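Local atomic coordinates of subtilase cytotoxin, subunit B (Escherichia coli, PDB entry 3DWQ), a protein that forms the pentameric receptor-binding subunit of an AB5 toxin and binds glycans ending in N-glycolylneuraminic acid. Residues P73-Y78 / G111-K116. Sequence-based numbering, arbitrary orientation.
Sequences PVRIYY and GPDRKK. With NGC (N-glycolyl-alpha-neuraminic acid), chain G.
At the sialic acid pocket of an OB-fold toxin B subunit, segment 73-78 of strand 73-79 holds the C-terminal tail 111-116. The carbonyl O of Pro112 receives the hydroxyl of Tyr77 (OH to O 2.5 Å); Pro112 O lies in the plane of the Tyr77 ring, at its edge, and the hydroxyl comes in within the carbonyl plane at a C=O...O angle of 145°. Arg75 adds a weak, bent bond to the same oxygen, NH1 to Pro112 O 3.2 Å. Its chain lies with CG over one face of the Tyr77 ring, near its rim, and turns at chi3 (-77°), which swings the guanidinium round to the tail. There NH1 forms a salt bridge with Asp113 OD1 at 3.5 Å, the two planes steeply inclined; one water bridges NH2 to OD1, and another lies between NH1, Gly111 O and OD1. Arg75 NE is held by Ser12, which also binds the sugar. Arg114 lays CB against the ring edge, 3.5 Å from Tyr77 CD1, and its extended chain carries NE to Tyr78 O (2.9 Å), a donor well above the carbonyl plane; NH2 forms a salt bridge with Glu79. The Tyr78 side chain leaves the backbone away from the tail, and its OH hydrogen-bonds the glycolyl O11 of N-glycolylneuraminic acid at 2.8 Å. The tail thus runs beside strand 73-79, which pairs antiparallel with 10-12, 14-24 and 96-102; His20 of a neighbouring subunit packs on Tyr77 and Pro112.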
ATOM      1  N   PRO C  73     -21.136  -0.919   6.416  1.00 17.17           N
ATOM      2  CA  PRO C  73     -21.660  -2.221   6.827  1.00 16.97           C
ATOM      3  C   PRO C  73     -21.273  -3.261   5.782  1.00 16.85           C
ATOM      4  O   PRO C  73     -21.573  -3.099   4.595  1.00 16.82           O
ATOM      5  CB  PRO C  73     -23.174  -2.004   6.861  1.00 16.96           C
ATOM      6  CG  PRO C  73     -23.425  -0.890   5.911  1.00 17.11           C
ATOM      7  CD  PRO C  73     -22.187  -0.042   5.863  1.00 16.96           C
ATOM      8  N   VAL C  74     -20.582  -4.303   6.227  1.00 16.76           N
ATOM      9  CA  VAL C  74     -19.978  -5.273   5.321  1.00 16.52           C
ATOM     10  C   VAL C  74     -20.312  -6.707   5.730  1.00 16.54           C
ATOM     11  O   VAL C  74     -20.787  -6.952   6.843  1.00 16.20           O
ATOM     12  CB  VAL C  74     -18.434  -5.072   5.207  1.00 16.67           C
ATOM     13  CG1 VAL C  74     -18.114  -3.733   4.539  1.00 16.42           C
ATOM     14  CG2 VAL C  74     -17.746  -5.183   6.573  1.00 16.45           C
ATOM     15  N   ARG C  75     -20.079  -7.649   4.820  1.00 16.36           N
ATOM     16  CA  ARG C  75     -20.273  -9.057   5.131  1.00 16.41           C
ATOM     17  C   ARG C  75     -18.953  -9.672   5.569  1.00 16.60           C
ATOM     18  O   ARG C  75     -17.950  -9.591   4.849  1.00 16.47           O
ATOM     19  CB  ARG C  75     -20.838  -9.813   3.926  1.00 16.41           C
ATOM     20  CG  ARG C  75     -21.085 -11.298   4.187  1.00 16.16           C
ATOM     21  CD  ARG C  75     -21.865 -11.931   3.061  1.00 15.89           C
ATOM     22  NE  ARG C  75     -23.289 -11.613   3.119  1.00 15.58           N
ATOM     23  CZ  ARG C  75     -24.173 -11.960   2.184  1.00 15.76           C
ATOM     24  NH1 ARG C  75     -23.782 -12.635   1.107  1.00 14.94           N
ATOM     25  NH2 ARG C  75     -25.448 -11.627   2.324  1.00 15.06           N
ATOM     26  N   ILE C  76     -18.959 -10.269   6.757  1.00 16.66           N
ATOM     27  CA  ILE C  76     -17.821 -11.039   7.231  1.00 16.97           C
ATOM     28  C   ILE C  76     -18.077 -12.527   6.984  1.00 17.01           C
ATOM     29  O   ILE C  76     -19.025 -13.107   7.518  1.00 17.02           O
ATOM     30  CB  ILE C  76     -17.478 -10.737   8.724  1.00 17.00           C
ATOM     31  CG1 ILE C  76     -16.571  -9.507   8.836  1.00 17.59           C
ATOM     32  CG2 ILE C  76     -16.726 -11.897   9.367  1.00 16.93           C
ATOM     33  CD1 ILE C  76     -17.266  -8.169   8.732  1.00 17.93           C
ATOM     34  N   TYR C  77     -17.239 -13.122   6.139  1.00 17.16           N
ATOM     35  CA  TYR C  77     -17.243 -14.562   5.928  1.00 17.24           C
ATOM     36  C   TYR C  77     -16.201 -15.149   6.864  1.00 17.51           C
ATOM     37  O   TYR C  77     -15.087 -14.626   6.967  1.00 17.12           O
ATOM     38  CB  TYR C  77     -16.858 -14.913   4.495  1.00 16.89           C
ATOM     39  CG  TYR C  77     -17.768 -14.416   3.392  1.00 16.63           C
ATOM     40  CD1 TYR C  77     -18.677 -15.278   2.778  1.00 16.00           C
ATOM     41  CD2 TYR C  77     -17.682 -13.105   2.922  1.00 15.96           C
ATOM     42  CE1 TYR C  77     -19.491 -14.841   1.737  1.00 15.98           C
ATOM     43  CE2 TYR C  77     -18.491 -12.657   1.889  1.00 15.96           C
ATOM     44  CZ  TYR C  77     -19.392 -13.529   1.298  1.00 16.23           C
ATOM     45  OH  TYR C  77     -20.194 -13.084   0.274  1.00 16.01           O
ATOM     46  N   TYR C  78     -16.564 -16.236   7.542  1.00 17.96           N
ATOM     47  CA  TYR C  78     -15.692 -16.849   8.541  1.00 18.57           C
ATOM     48  C   TYR C  78     -15.811 -18.376   8.561  1.00 18.94           C
ATOM     49  O   TYR C  78     -16.812 -18.939   8.113  1.00 18.96           O
ATOM     50  CB  TYR C  78     -15.962 -16.253   9.941  1.00 18.60           C
ATOM     51  CG  TYR C  78     -17.284 -16.667  10.554  1.00 18.91           C
ATOM     52  CD1 TYR C  78     -17.353 -17.723  11.466  1.00 18.89           C
ATOM     53  CD2 TYR C  78     -18.470 -16.009  10.219  1.00 18.95           C
ATOM     54  CE1 TYR C  78     -18.566 -18.114  12.024  1.00 18.95           C
ATOM     55  CE2 TYR C  78     -19.687 -16.394  10.772  1.00 18.81           C
ATOM     56  CZ  TYR C  78     -19.727 -17.446  11.674  1.00 18.91           C
ATOM     57  OH  TYR C  78     -20.928 -17.829  12.224  1.00 19.57           O
ATOM     58  N   GLY C 111     -21.832 -10.810  -3.695  1.00 21.69           N
ATOM     59  CA  GLY C 111     -21.116 -12.079  -3.726  1.00 21.93           C
ATOM     60  C   GLY C 111     -21.900 -13.268  -3.197  1.00 22.15           C
ATOM     61  O   GLY C 111     -23.122 -13.190  -3.041  1.00 22.02           O
ATOM     62  N   PRO C 112     -21.193 -14.375  -2.901  1.00 22.37           N
ATOM     63  CA  PRO C 112     -21.826 -15.636  -2.528  1.00 22.74           C
ATOM     64  C   PRO C 112     -22.351 -15.663  -1.092  1.00 23.21           C
ATOM     65  O   PRO C 112     -21.952 -14.849  -0.251  1.00 22.98           O
ATOM     66  CB  PRO C 112     -20.686 -16.650  -2.678  1.00 22.67           C
ATOM     67  CG  PRO C 112     -19.463 -15.867  -2.355  1.00 22.47           C
ATOM     68  CD  PRO C 112     -19.720 -14.482  -2.899  1.00 22.48           C
ATOM     69  N   ASP C 113     -23.258 -16.598  -0.831  1.00 23.71           N
ATOM     70  CA  ASP C 113     -23.642 -16.920   0.528  1.00 24.23           C
ATOM     71  C   ASP C 113     -22.624 -17.913   1.064  1.00 24.54           C
ATOM     72  O   ASP C 113     -22.135 -18.765   0.320  1.00 24.88           O
ATOM     73  CB  ASP C 113     -25.044 -17.532   0.562  1.00 24.44           C
ATOM     74  CG  ASP C 113     -26.140 -16.535   0.203  1.00 24.73           C
ATOM     75  OD1 ASP C 113     -25.922 -15.308   0.294  1.00 24.96           O
ATOM     76  OD2 ASP C 113     -27.238 -16.988  -0.168  1.00 25.95           O
ATOM     77  N   ARG C 114     -22.267 -17.780   2.336  1.00 24.86           N
ATOM     78  CA  ARG C 114     -21.549 -18.840   3.036  1.00 25.19           C
ATOM     79  C   ARG C 114     -22.492 -19.348   4.114  1.00 25.63           C
ATOM     80  O   ARG C 114     -22.573 -18.789   5.209  1.00 25.59           O
ATOM     81  CB  ARG C 114     -20.221 -18.351   3.622  1.00 25.07           C
ATOM     82  CG  ARG C 114     -19.398 -19.461   4.262  1.00 24.39           C
ATOM     83  CD  ARG C 114     -18.084 -18.941   4.816  1.00 23.87           C
ATOM     84  NE  ARG C 114     -17.325 -19.985   5.503  1.00 23.23           N
ATOM     85  CZ  ARG C 114     -16.556 -20.887   4.897  1.00 23.35           C
ATOM     86  NH1 ARG C 114     -16.430 -20.889   3.575  1.00 22.93           N
ATOM     87  NH2 ARG C 114     -15.909 -21.792   5.618  1.00 23.18           N
ATOM     88  N   LYS C 115     -23.209 -20.415   3.777  1.00 26.20           N
ATOM     89  CA  LYS C 115     -24.401 -20.808   4.502  1.00 26.92           C
ATOM     90  C   LYS C 115     -24.578 -22.317   4.457  1.00 27.12           C
ATOM     91  O   LYS C 115     -24.469 -22.921   3.393  1.00 27.03           O
ATOM     92  CB  LYS C 115     -25.607 -20.146   3.831  1.00 27.08           C
ATOM     93  CG  LYS C 115     -26.794 -19.881   4.723  1.00 28.05           C
ATOM     94  CD  LYS C 115     -27.886 -19.184   3.929  1.00 28.86           C
ATOM     95  CE  LYS C 115     -28.966 -18.635   4.840  1.00 29.84           C
ATOM     96  NZ  LYS C 115     -30.055 -17.982   4.064  1.00 30.85           N
ATOM     97  N   LYS C 116     -24.850 -22.923   5.609  1.00 27.50           N
ATOM     98  CA  LYS C 116     -25.320 -24.303   5.634  1.00 28.10           C
ATOM     99  C   LYS C 116     -26.701 -24.338   4.996  1.00 28.42           C
ATOM    100  O   LYS C 116     -27.520 -23.446   5.232  1.00 28.35           O
ATOM    101  CB  LYS C 116     -25.411 -24.839   7.064  1.00 28.09           C
ATOM    102  CG  LYS C 116     -24.081 -25.193   7.700  1.00 28.85           C
ATOM    103  CD  LYS C 116     -24.263 -26.089   8.921  1.00 30.37           C
ATOM    104  CE  LYS C 116     -24.796 -25.325  10.122  1.00 31.48           C
ATOM    105  NZ  LYS C 116     -24.799 -26.173  11.348  1.00 32.31           N
TER
HETATM  106  O9  NGC G   3     -27.111 -12.251  13.357  1.00 32.49           O
HETATM  107  C9  NGC G   3     -26.263 -13.405  13.300  1.00 33.37           C
HETATM  108  C8  NGC G   3     -26.119 -13.911  11.863  1.00 34.17           C
HETATM  109  O8  NGC G   3     -26.257 -12.805  10.959  1.00 33.81           O
HETATM  110  C7  NGC G   3     -27.164 -14.998  11.582  1.00 34.48           C
HETATM  111  O7  NGC G   3     -26.885 -16.179  12.342  1.00 35.13           O
HETATM  112  C6  NGC G   3     -27.403 -15.379  10.111  1.00 35.47           C
HETATM  113  O6  NGC G   3     -27.983 -14.241   9.437  1.00 35.89           O
HETATM  114  C2  NGC G   3     -27.473 -14.138   8.115  1.00 36.85           C
HETATM  115  C1  NGC G   3     -26.694 -12.927   7.710  1.00 35.82           C
HETATM  116  O1B NGC G   3     -26.418 -12.059   8.564  1.00 34.76           O
HETATM  117  O1A NGC G   3     -26.325 -12.847   6.516  1.00 34.52           O
HETATM  118  C3  NGC G   3     -27.591 -15.340   7.184  1.00 36.13           C
HETATM  119  C4  NGC G   3     -26.826 -16.460   7.897  1.00 35.62           C
HETATM  120  O4  NGC G   3     -25.809 -16.991   7.046  1.00 34.99           O
HETATM  121  C5  NGC G   3     -26.248 -15.907   9.224  1.00 35.22           C
HETATM  122  N5  NGC G   3     -25.356 -16.887   9.861  1.00 34.83           N
HETATM  123  C10 NGC G   3     -25.592 -18.115  10.332  1.00 34.94           C
HETATM  124  O10 NGC G   3     -26.682 -18.667  10.326  1.00 35.39           O
HETATM  125  C11 NGC G   3     -24.372 -18.783  10.902  1.00 34.53           C
HETATM  126  O11 NGC G   3     -23.164 -18.100  10.542  1.00 34.03           O
HETATM  127  O   HOH W   1     -25.313 -13.328  -1.519  1.00 23.79           O
HETATM  128  O   HOH W   2     -27.630 -13.358   1.028  1.00 31.13           O